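Local coordinates for biogenic amine-binding protein (Rhodnius prolixus, PDB 4GE1), which binds biogenic amines in a lipocalin pocket, here tryptamine, and probably sequesters host amines such as serotonin and norepinephrine during blood feeding, at residues Val59-Asn64 against Lys68-Asp73; Val96-Arg101 against Gln178-Thr183; Tyr112-Tyr117 against Glu154-Lys159. All blocks are in the same frame, centred on the assembly; numbering follows the deposited sequence.

Contact 1 (Val59-Asn64 against Lys68-Asp73). With TSS (2-(1H-indol-3-yl)ethanamine), chain E.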
loop_
_atom_site.group_PDB
_atom_site.type_symbol
_atom_site.label_atom_id
_atom_site.label_comp_id
_atom_site.label_asym_id
_atom_site.label_seq_id
_atom_site.Cartn_x
_atom_site.Cartn_y
_atom_site.Cartn_z
ATOM N N VAL A 59 1.185 -0.667 -8.690
ATOM C CA VAL A 59 -0.086 -0.242 -9.257
ATOM C C VAL A 59 -1.247 -0.676 -8.380
ATOM O O VAL A 59 -1.382 -1.863 -8.071
ATOM C CB VAL A 59 -0.283 -0.794 -10.677
ATOM C CG1 VAL A 59 -1.665 -0.433 -11.193
ATOM C CG2 VAL A 59 0.792 -0.249 -11.613
ATOM N N PHE A 60 -2.072 0.292 -7.980
ATOM C CA PHE A 60 -3.170 0.036 -7.046
ATOM C C PHE A 60 -4.542 0.090 -7.722
ATOM O O PHE A 60 -4.825 0.994 -8.505
ATOM C CB PHE A 60 -3.149 1.052 -5.894
ATOM C CG PHE A 60 -1.888 1.016 -5.052
ATOM C CD1 PHE A 60 -0.742 1.671 -5.467
ATOM C CD2 PHE A 60 -1.870 0.363 -3.827
ATOM C CE1 PHE A 60 0.411 1.654 -4.689
ATOM C CE2 PHE A 60 -0.713 0.339 -3.041
ATOM C CZ PHE A 60 0.421 0.982 -3.473
ATOM N N SER A 61 -5.377 -0.897 -7.415
ATOM C CA SER A 61 -6.792 -0.855 -7.754
ATOM C C SER A 61 -7.604 -0.657 -6.465
ATOM O O SER A 61 -7.600 -1.515 -5.583
ATOM C CB SER A 61 -7.202 -2.157 -8.460
ATOM O OG SER A 61 -8.605 -2.340 -8.459
ATOM N N ASN A 62 -8.284 0.478 -6.346
ATOM C CA ASN A 62 -9.119 0.712 -5.173
ATOM C C ASN A 62 -10.582 0.711 -5.549
ATOM O O ASN A 62 -11.030 1.571 -6.304
ATOM C CB ASN A 62 -8.779 2.048 -4.520
ATOM C CG ASN A 62 -7.303 2.261 -4.392
ATOM O OD1 ASN A 62 -6.622 1.540 -3.661
ATOM N ND2 ASN A 62 -6.793 3.254 -5.099
ATOM N N TYR A 63 -11.319 -0.247 -5.005
ATOM C CA TYR A 63 -12.727 -0.397 -5.330
ATOM C C TYR A 63 -13.613 -0.045 -4.139
ATOM O O TYR A 63 -13.457 -0.612 -3.053
ATOM C CB TYR A 63 -13.025 -1.827 -5.765
ATOM C CG TYR A 63 -14.477 -2.032 -6.115
ATOM C CD1 TYR A 63 -15.013 -1.459 -7.257
ATOM C CD2 TYR A 63 -15.314 -2.786 -5.299
ATOM C CE1 TYR A 63 -16.335 -1.631 -7.588
ATOM C CE2 TYR A 63 -16.652 -2.965 -5.623
ATOM C CZ TYR A 63 -17.154 -2.386 -6.772
ATOM O OH TYR A 63 -18.475 -2.549 -7.120
ATOM N N ASN A 64 -14.537 0.888 -4.356
ATOM C CA ASN A 64 -15.525 1.265 -3.336
ATOM C C ASN A 64 -16.882 0.607 -3.611
ATOM O O ASN A 64 -17.593 1.014 -4.523
ATOM C CB ASN A 64 -15.689 2.785 -3.286
ATOM C CG ASN A 64 -16.587 3.239 -2.133
ATOM O OD1 ASN A 64 -17.811 3.264 -2.256
ATOM N ND2 ASN A 64 -15.975 3.587 -1.009
ATOM N N LYS A 68 -19.682 1.499 -5.987
ATOM C CA LYS A 68 -19.351 0.599 -7.087
ATOM C C LYS A 68 -18.435 1.305 -8.081
ATOM O O LYS A 68 -18.696 1.340 -9.289
ATOM C CB LYS A 68 -20.618 0.108 -7.789
ATOM C CG LYS A 68 -21.507 -0.769 -6.929
ATOM C CD LYS A 68 -22.566 -1.452 -7.774
ATOM C CE LYS A 68 -23.507 -2.287 -6.925
ATOM N NZ LYS A 68 -24.471 -1.438 -6.161
ATOM N N THR A 69 -17.361 1.884 -7.569
ATOM C CA THR A 69 -16.433 2.589 -8.434
ATOM C C THR A 69 -14.990 2.257 -8.091
ATOM O O THR A 69 -14.671 1.858 -6.968
ATOM C CB THR A 69 -16.642 4.113 -8.367
ATOM O OG1 THR A 69 -16.388 4.567 -7.038
ATOM C CG2 THR A 69 -18.073 4.484 -8.761
ATOM N N TYR A 70 -14.126 2.425 -9.082
ATOM C CA TYR A 70 -12.712 2.152 -8.935
ATOM C C TYR A 70 -11.942 3.449 -8.946
ATOM O O TYR A 70 -12.323 4.397 -9.629
ATOM C CB TYR A 70 -12.206 1.316 -10.112
ATOM C CG TYR A 70 -12.590 -0.135 -10.069
ATOM C CD1 TYR A 70 -13.713 -0.601 -10.755
ATOM C CD2 TYR A 70 -11.825 -1.052 -9.350
ATOM C CE1 TYR A 70 -14.065 -1.938 -10.724
ATOM C CE2 TYR A 70 -12.164 -2.394 -9.313
ATOM C CZ TYR A 70 -13.286 -2.830 -10.004
ATOM O OH TYR A 70 -13.631 -4.158 -9.970
ATOM N N SER A 71 -10.847 3.479 -8.198
ATOM C CA SER A 71 -9.837 4.506 -8.389
ATOM C C SER A 71 -8.489 3.806 -8.504
ATOM O O SER A 71 -8.299 2.723 -7.956
ATOM C CB SER A 71 -9.825 5.485 -7.216
ATOM O OG SER A 71 -9.319 4.841 -6.063
ATOM N N TYR A 72 -7.560 4.431 -9.213
ATOM C CA TYR A 72 -6.266 3.824 -9.478
ATOM C C TYR A 72 -5.149 4.802 -9.140
ATOM O O TYR A 72 -5.298 6.010 -9.312
ATOM C CB TYR A 72 -6.157 3.418 -10.949
ATOM C CG TYR A 72 -7.322 2.608 -11.463
ATOM C CD1 TYR A 72 -8.415 3.233 -12.072
ATOM C CD2 TYR A 72 -7.338 1.222 -11.348
ATOM C CE1 TYR A 72 -9.498 2.495 -12.555
ATOM C CE2 TYR A 72 -8.420 0.470 -11.824
ATOM C CZ TYR A 72 -9.494 1.113 -12.426
ATOM O OH TYR A 72 -10.558 0.378 -12.910
ATOM N N ASP A 73 -4.035 4.269 -8.649
ATOM C CA ASP A 73 -2.834 5.074 -8.430
ATOM C C ASP A 73 -1.578 4.230 -8.607
ATOM O O ASP A 73 -1.632 2.996 -8.577
ATOM C CB ASP A 73 -2.854 5.825 -7.074
ATOM C CG ASP A 73 -2.993 4.906 -5.879
ATOM O OD1 ASP A 73 -4.145 4.652 -5.461
ATOM O OD2 ASP A 73 -1.955 4.466 -5.326
HETATM N N1 TSS E . -1.952 3.428 -2.850
HETATM C CA TSS E . -1.702 4.505 -1.923
HETATM C CB TSS E . -1.576 4.142 -0.477
HETATM C CG TSS E . -0.890 2.857 -0.137
HETATM C CD1 TSS E . -1.484 1.713 0.378
HETATM N NE1 TSS E . -0.538 0.770 0.568
HETATM C CE2 TSS E . 0.688 1.264 0.172
HETATM C CD2 TSS E . 0.501 2.552 -0.262
HETATM C CZ2 TSS E . 1.984 0.680 0.152
HETATM C CH2 TSS E . 3.074 1.420 -0.296
HETATM C CZ3 TSS E . 2.883 2.732 -0.737
HETATM C CE3 TSS E . 1.606 3.304 -0.724
#

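Contact 2 (Val96-Arg101 against Gln178-Thr183)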
loop_
_atom_site.group_PDB
_atom_site.type_symbol
_atom_site.label_atom_id
_atom_site.label_comp_id
_atom_site.label_asym_id
_atom_site.label_seq_id
_atom_site.Cartn_x
_atom_site.Cartn_y
_atom_site.Cartn_z
ATOM N N VAL A 96 -4.254 8.144 -11.126
ATOM C CA VAL A 96 -4.496 8.088 -12.563
ATOM C C VAL A 96 -5.869 7.534 -12.952
ATOM O O VAL A 96 -6.511 6.810 -12.192
ATOM C CB VAL A 96 -3.430 7.232 -13.261
ATOM C CG1 VAL A 96 -2.041 7.770 -12.951
ATOM C CG2 VAL A 96 -3.552 5.790 -12.819
ATOM N N GLU A 97 -6.304 7.898 -14.153
ATOM C CA GLU A 97 -7.453 7.274 -14.793
ATOM C C GLU A 97 -7.112 5.838 -15.175
ATOM O O GLU A 97 -5.941 5.437 -15.163
ATOM C CB GLU A 97 -7.829 8.034 -16.065
ATOM C CG GLU A 97 -8.153 9.506 -15.863
ATOM C CD GLU A 97 -9.506 9.715 -15.221
ATOM O OE1 GLU A 97 -10.193 8.710 -14.933
ATOM O OE2 GLU A 97 -9.889 10.885 -15.006
ATOM N N LYS A 98 -8.139 5.077 -15.534
ATOM C CA LYS A 98 -7.975 3.685 -15.929
ATOM C C LYS A 98 -6.925 3.535 -17.023
ATOM O O LYS A 98 -6.194 2.547 -17.047
ATOM C CB LYS A 98 -9.314 3.122 -16.410
ATOM C CG LYS A 98 -9.320 1.623 -16.651
ATOM C CD LYS A 98 -10.740 1.071 -16.623
ATOM C CE LYS A 98 -11.149 0.519 -17.978
ATOM N NZ LYS A 98 -12.473 -0.158 -17.909
ATOM N N ASP A 99 -6.853 4.517 -17.921
ATOM C CA ASP A 99 -5.924 4.462 -19.043
ATOM C C ASP A 99 -4.541 5.047 -18.728
ATOM O O ASP A 99 -3.678 5.143 -19.614
ATOM C CB ASP A 99 -6.518 5.159 -20.275
ATOM C CG ASP A 99 -6.506 6.670 -20.153
ATOM O OD1 ASP A 99 -6.548 7.175 -19.013
ATOM O OD2 ASP A 99 -6.461 7.355 -21.196
ATOM N N GLY A 100 -4.336 5.444 -17.475
ATOM C CA GLY A 100 -3.047 5.952 -17.034
ATOM C C GLY A 100 -2.889 7.466 -17.037
ATOM O O GLY A 100 -1.893 7.981 -16.527
ATOM N N ARG A 101 -3.854 8.181 -17.612
ATOM C CA ARG A 101 -3.824 9.643 -17.594
ATOM C C ARG A 101 -3.715 10.184 -16.159
ATOM O O ARG A 101 -4.446 9.765 -15.267
ATOM C CB ARG A 101 -5.072 10.219 -18.270
ATOM C CG ARG A 101 -4.878 10.661 -19.713
ATOM C CD ARG A 101 -6.224 10.939 -20.361
ATOM N NE ARG A 101 -7.119 9.789 -20.218
ATOM C CZ ARG A 101 -8.410 9.875 -19.908
ATOM N NH1 ARG A 101 -8.975 11.060 -19.713
ATOM N NH2 ARG A 101 -9.138 8.770 -19.794
ATOM N N GLN A 178 -14.231 -6.316 -5.198
ATOM C CA GLN A 178 -13.645 -6.706 -6.475
ATOM C C GLN A 178 -12.378 -5.916 -6.807
ATOM O O GLN A 178 -12.085 -4.876 -6.192
ATOM C CB GLN A 178 -14.674 -6.675 -7.609
ATOM C CG GLN A 178 -15.225 -5.304 -7.924
ATOM C CD GLN A 178 -16.218 -5.349 -9.063
ATOM O OE1 GLN A 178 -15.978 -4.801 -10.144
ATOM N NE2 GLN A 178 -17.356 -5.985 -8.823
ATOM N N TYR A 179 -11.620 -6.435 -7.761
ATOM C CA TYR A 179 -10.280 -5.947 -8.038
ATOM C C TYR A 179 -10.086 -5.927 -9.554
ATOM O O TYR A 179 -10.397 -6.904 -10.241
ATOM C CB TYR A 179 -9.270 -6.888 -7.382
ATOM C CG TYR A 179 -9.533 -7.101 -5.903
ATOM C CD1 TYR A 179 -9.190 -6.126 -4.976
ATOM C CD2 TYR A 179 -10.143 -8.260 -5.443
ATOM C CE1 TYR A 179 -9.432 -6.304 -3.616
ATOM C CE2 TYR A 179 -10.392 -8.448 -4.087
ATOM C CZ TYR A 179 -10.032 -7.459 -3.181
ATOM O OH TYR A 179 -10.271 -7.625 -1.837
ATOM N N ASP A 180 -9.587 -4.811 -10.076
ATOM C CA ASP A 180 -9.429 -4.670 -11.517
ATOM C C ASP A 180 -8.084 -5.250 -11.962
ATOM O O ASP A 180 -7.169 -4.517 -12.303
ATOM C CB ASP A 180 -9.546 -3.204 -11.936
ATOM C CG ASP A 180 -9.727 -3.045 -13.435
ATOM O OD1 ASP A 180 -9.504 -4.034 -14.169
ATOM O OD2 ASP A 180 -10.091 -1.934 -13.877
ATOM N N ASP A 181 -7.978 -6.569 -11.921
ATOM C CA ASP A 181 -6.757 -7.267 -12.309
ATOM C C ASP A 181 -6.254 -6.911 -13.708
ATOM O O ASP A 181 -5.044 -6.843 -13.939
ATOM C CB ASP A 181 -6.965 -8.778 -12.201
ATOM C CG ASP A 181 -6.926 -9.269 -10.765
ATOM O OD1 ASP A 181 -5.899 -9.044 -10.095
ATOM O OD2 ASP A 181 -7.921 -9.869 -10.301
ATOM N N GLU A 182 -7.165 -6.696 -14.650
ATOM C CA GLU A 182 -6.718 -6.441 -16.014
ATOM C C GLU A 182 -6.096 -5.049 -16.123
ATOM O O GLU A 182 -5.105 -4.863 -16.825
ATOM C CB GLU A 182 -7.834 -6.662 -17.043
ATOM C CG GLU A 182 -8.546 -5.401 -17.479
ATOM C CD GLU A 182 -8.953 -5.439 -18.939
ATOM O OE1 GLU A 182 -9.367 -6.517 -19.421
ATOM O OE2 GLU A 182 -8.850 -4.389 -19.608
ATOM N N THR A 183 -6.654 -4.078 -15.403
ATOM C CA THR A 183 -6.076 -2.739 -15.394
ATOM C C THR A 183 -4.747 -2.747 -14.654
ATOM O O THR A 183 -3.802 -2.061 -15.047
ATOM C CB THR A 183 -7.022 -1.690 -14.771
ATOM O OG1 THR A 183 -8.155 -1.506 -15.627
ATOM C CG2 THR A 183 -6.314 -0.355 -14.609
#

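Contact 3 (Tyr112-Tyr117 against Glu154-Lys159)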
loop_
_atom_site.group_PDB
_atom_site.type_symbol
_atom_site.label_atom_id
_atom_site.label_comp_id
_atom_site.label_asym_id
_atom_site.label_seq_id
_atom_site.Cartn_x
_atom_site.Cartn_y
_atom_site.Cartn_z
ATOM N N TYR A 112 7.811 0.249 6.171
ATOM C CA TYR A 112 7.383 -1.097 6.525
ATOM C C TYR A 112 7.798 -1.461 7.948
ATOM O O TYR A 112 8.983 -1.584 8.270
ATOM C CB TYR A 112 7.821 -2.142 5.484
ATOM C CG TYR A 112 6.861 -2.186 4.317
ATOM C CD1 TYR A 112 7.114 -1.466 3.159
ATOM C CD2 TYR A 112 5.670 -2.902 4.397
ATOM C CE1 TYR A 112 6.223 -1.482 2.093
ATOM C CE2 TYR A 112 4.768 -2.923 3.335
ATOM C CZ TYR A 112 5.053 -2.212 2.185
ATOM O OH TYR A 112 4.168 -2.210 1.128
ATOM N N ILE A 113 6.784 -1.598 8.792
ATOM C CA ILE A 113 6.941 -1.940 10.191
ATOM C C ILE A 113 7.369 -3.395 10.363
ATOM O O ILE A 113 8.191 -3.709 11.234
ATOM C CB ILE A 113 5.617 -1.691 10.929
ATOM C CG1 ILE A 113 5.280 -0.202 10.897
ATOM C CG2 ILE A 113 5.682 -2.213 12.349
ATOM C CD1 ILE A 113 3.896 0.124 11.411
ATOM N N ASP A 114 6.818 -4.271 9.521
ATOM C CA ASP A 114 7.123 -5.701 9.562
ATOM C C ASP A 114 6.584 -6.432 8.324
ATOM O O ASP A 114 5.645 -5.964 7.673
ATOM C CB ASP A 114 6.546 -6.334 10.830
ATOM C CG ASP A 114 7.050 -7.749 11.065
ATOM O OD1 ASP A 114 8.178 -8.067 10.629
ATOM O OD2 ASP A 114 6.323 -8.544 11.698
ATOM N N THR A 115 7.180 -7.581 8.012
ATOM C CA THR A 115 6.707 -8.434 6.922
ATOM C C THR A 115 7.439 -9.770 6.924
ATOM O O THR A 115 8.604 -9.847 7.312
ATOM C CB THR A 115 6.920 -7.783 5.549
ATOM O OG1 THR A 115 6.361 -8.622 4.529
ATOM C CG2 THR A 115 8.408 -7.587 5.279
ATOM N N ASP A 116 6.755 -10.824 6.493
ATOM C CA ASP A 116 7.403 -12.117 6.323
ATOM C C ASP A 116 7.525 -12.426 4.835
ATOM O O ASP A 116 7.871 -13.543 4.443
ATOM C CB ASP A 116 6.636 -13.221 7.056
ATOM C CG ASP A 116 5.298 -13.532 6.414
ATOM O OD1 ASP A 116 4.859 -12.764 5.528
ATOM O OD2 ASP A 116 4.678 -14.544 6.808
ATOM N N TYR A 117 7.227 -11.420 4.015
ATOM C CA TYR A 117 7.413 -11.491 2.563
ATOM C C TYR A 117 6.362 -12.326 1.814
ATOM O O TYR A 117 5.842 -11.894 0.778
ATOM C CB TYR A 117 8.836 -11.959 2.219
ATOM C CG TYR A 117 9.908 -11.041 2.768
ATOM C CD1 TYR A 117 10.319 -9.919 2.059
ATOM C CD2 TYR A 117 10.497 -11.285 4.009
ATOM C CE1 TYR A 117 11.290 -9.071 2.560
ATOM C CE2 TYR A 117 11.468 -10.437 4.523
ATOM C CZ TYR A 117 11.859 -9.332 3.793
ATOM O OH TYR A 117 12.818 -8.482 4.287
ATOM N N GLU A 154 -0.549 -8.639 14.964
ATOM C CA GLU A 154 -0.998 -7.956 16.171
ATOM C C GLU A 154 0.183 -7.277 16.852
ATOM O O GLU A 154 0.093 -6.125 17.278
ATOM C CB GLU A 154 -1.647 -8.960 17.128
ATOM C CG GLU A 154 -2.494 -8.341 18.226
ATOM C CD GLU A 154 -3.718 -7.631 17.685
ATOM O OE1 GLU A 154 -4.849 -8.070 17.993
ATOM O OE2 GLU A 154 -3.546 -6.630 16.958
ATOM N N ALA A 155 1.292 -8.002 16.943
ATOM C CA ALA A 155 2.506 -7.480 17.549
ATOM C C ALA A 155 3.020 -6.272 16.779
ATOM O O ALA A 155 3.296 -5.222 17.363
ATOM C CB ALA A 155 3.570 -8.562 17.611
ATOM N N ALA A 156 3.150 -6.422 15.466
ATOM C CA ALA A 156 3.616 -5.331 14.625
ATOM C C ALA A 156 2.793 -4.065 14.852
ATOM O O ALA A 156 3.346 -2.970 14.937
ATOM C CB ALA A 156 3.585 -5.735 13.163
ATOM N N LEU A 157 1.475 -4.218 14.943
ATOM C CA LEU A 157 0.588 -3.085 15.188
ATOM C C LEU A 157 0.807 -2.561 16.606
ATOM O O LEU A 157 0.532 -1.398 16.905
ATOM C CB LEU A 157 -0.880 -3.482 14.989
ATOM C CG LEU A 157 -1.335 -3.858 13.569
ATOM C CD1 LEU A 157 -2.696 -4.535 13.594
ATOM C CD2 LEU A 157 -1.378 -2.638 12.669
ATOM N N GLY A 158 1.300 -3.433 17.478
ATOM C CA GLY A 158 1.614 -3.049 18.843
ATOM C C GLY A 158 2.674 -1.966 18.888
ATOM O O GLY A 158 2.535 -0.973 19.602
ATOM N N LYS A 159 3.737 -2.156 18.114
ATOM C CA LYS A 159 4.829 -1.194 18.069
ATOM C C LYS A 159 4.327 0.231 17.867
ATOM O O LYS A 159 4.914 1.178 18.389
ATOM C CB LYS A 159 5.802 -1.538 16.945
ATOM C CG LYS A 159 6.737 -2.698 17.229
ATOM C CD LYS A 159 7.578 -2.990 15.993
ATOM C CE LYS A 159 8.067 -1.696 15.346
ATOM N NZ LYS A 159 8.803 -1.924 14.070
#

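Contact 1 (Val59-Asn64 against Lys68-Asp73)
Phe60 and Asp73 pair across an antiparallel hairpin, and both side chains reach the bound tryptamine. The Asp73 carboxylate has chi1 58°, which sets CG between the backbone N and the carbonyl carbon and brings the group back toward the neighbouring strand. Its OD2 accepts from tryptamine N1 at 2.7 Å and lies 3.1 Å from Phe60 CD1. The ammonium end N1 also sits 3.0 Å above the plane of the Phe60 ring, over its centre. Asn93 ND2 is a further partner of OD2. The other oxygen, Asp73 OD1, takes a hydrogen bond from Asn62 ND2 at 3.0 Å. This donor meets OD1 nearly along its C-O axis, and the amide and carboxylate planes are only 17° apart. Asn62 ND2 gives a second bond to Ser71 OG at 3.1 Å, again close to the amide plane. Thr44 OG1 meets Asn62 OD1, so both ends of the amide are held. On the sheet face that carries Ser61, Tyr63, Tyr70 and Tyr72, Tyr63 CG is anti to the backbone N (chi1 -180°), and its CD1 lies over the centre of the Tyr70 ring. The closest atoms there are Tyr63 CD1 and Tyr70 CZ, 3.5 Å apart. Ser61 OG approaches the Tyr70 edge while bonding to Asp180 N. At the turn, Lys68 and Thr69 both face Asn64, a G1 beta bulge. The arrangement suits an ammonium ligand: the Asn62 bond to OD1 probably helps to hold the carboxylate, which probably stays ionised to match the ammonium, while Phe60 offers its pi face to the same group.

Contact 2 (Val96-Arg101 against Gln178-Thr183)
The N-terminal end of helix 181-189 meets the turn that joins strands 88-96 and 102-115. Residues Glu97 to Gly100 form a type I beta turn, and Lys98 reaches from it to the first residues of the helix. The contact is made by the aliphatic part of the lysine. Lys98 CG lies 3.5 Å from Thr183 OG1, and the two side chains cross at about a right angle. CG is anti to the backbone N (chi1 -171°), which takes the chain across the threonine hydroxyl before it bends at chi3. Thr183 CG2 packs 3.8 Å from Lys98 O. Further along, Lys98 CD comes within 4.1 Å of Asp180 OD2. The ammonium does not touch the acid: Lys98 NZ is 5.0 Å from Asp180 OD2, so any attraction is probably long-range. Asp180 is already engaged as the N-cap. Its OD1 accepts from Thr183 N at 3.1 Å, and its OD2 accepts from Thr183 OG1 at 2.6 Å. Both donors come from above the carboxylate plane. Tyr72 OH adds another bond to OD2. Just after the beta turn, Asp99 OD1 accepts from Arg101 N, an Asx turn. At the helix start, accepting from the backbone N three residues on is typical of an aspartate N-cap; the bond from the Thr183 hydroxyl is added here.

Contact 3 (Tyr112-Tyr117 against Glu154-Lys159)
Ala156 meets Ile113 and Asp114 first, where helix 150-159 lies against strand 102-115. Its methyl faces the strand, with Ala156 CB 3.8 Å from Asp114 CB. The same methyl is 4.2 Å from Ile113 CG2. Its carbonyl takes part too, as Ala156 O lies 3.6 Å from Ile113 CG2. This branch of the isoleucine is anti to the backbone N, the position that carries it toward the helix; the other branch, CG1, has chi1 -64°. The Asp114 carboxylate has its own polar partner, Tyr120 OH, bonded to OD2. The axes of the two segments approach to 8.2 Å and run nearly antiparallel, at 163°. Here a helix packs on the outside of the beta-barrel, as in other lipocalins. The strand is irregular at this point: Ile113 and Asp114 both face Val122, a classic beta bulge. Both therefore turn their side chains toward the helix, and Ala156 also touches Val122. Leu157, next along, turns to Leu164 instead. Lys159 comes next. Its chain bends at chi3 (42°) and runs past Ile113 in the opposite direction, with CE 3.9 Å from Ile113 CG2. The ammonium reaches the backbone: Lys159 NZ makes a weak hydrogen bond to Ile113 O at 3.4 Å. Asp9 O is a second weak acceptor for NZ.

Contacts 1 and 2 are neighbours, with centres about 7 Å apart. Tyrosine hydroxyls of contact 1 probably bond to Gln178 and Asp180, so the hairpin of strands 55-64 and 69-78 is tied to the loop and N-cap that lead into helix 181-189. Contact 3 is across the barrel, its centre about 25 Å from that of contact 1 and about 29 Å from that of contact 2. It shares the curled antiparallel sheet with contact 1. Along the chain, contact 1 comes first, and the segments of contact 3 fall between those of contact 2. The amine pocket lies within the barrel: contact 1 supplies Phe60 and Asp73, and Tyr112 of contact 3 touches the same ligand.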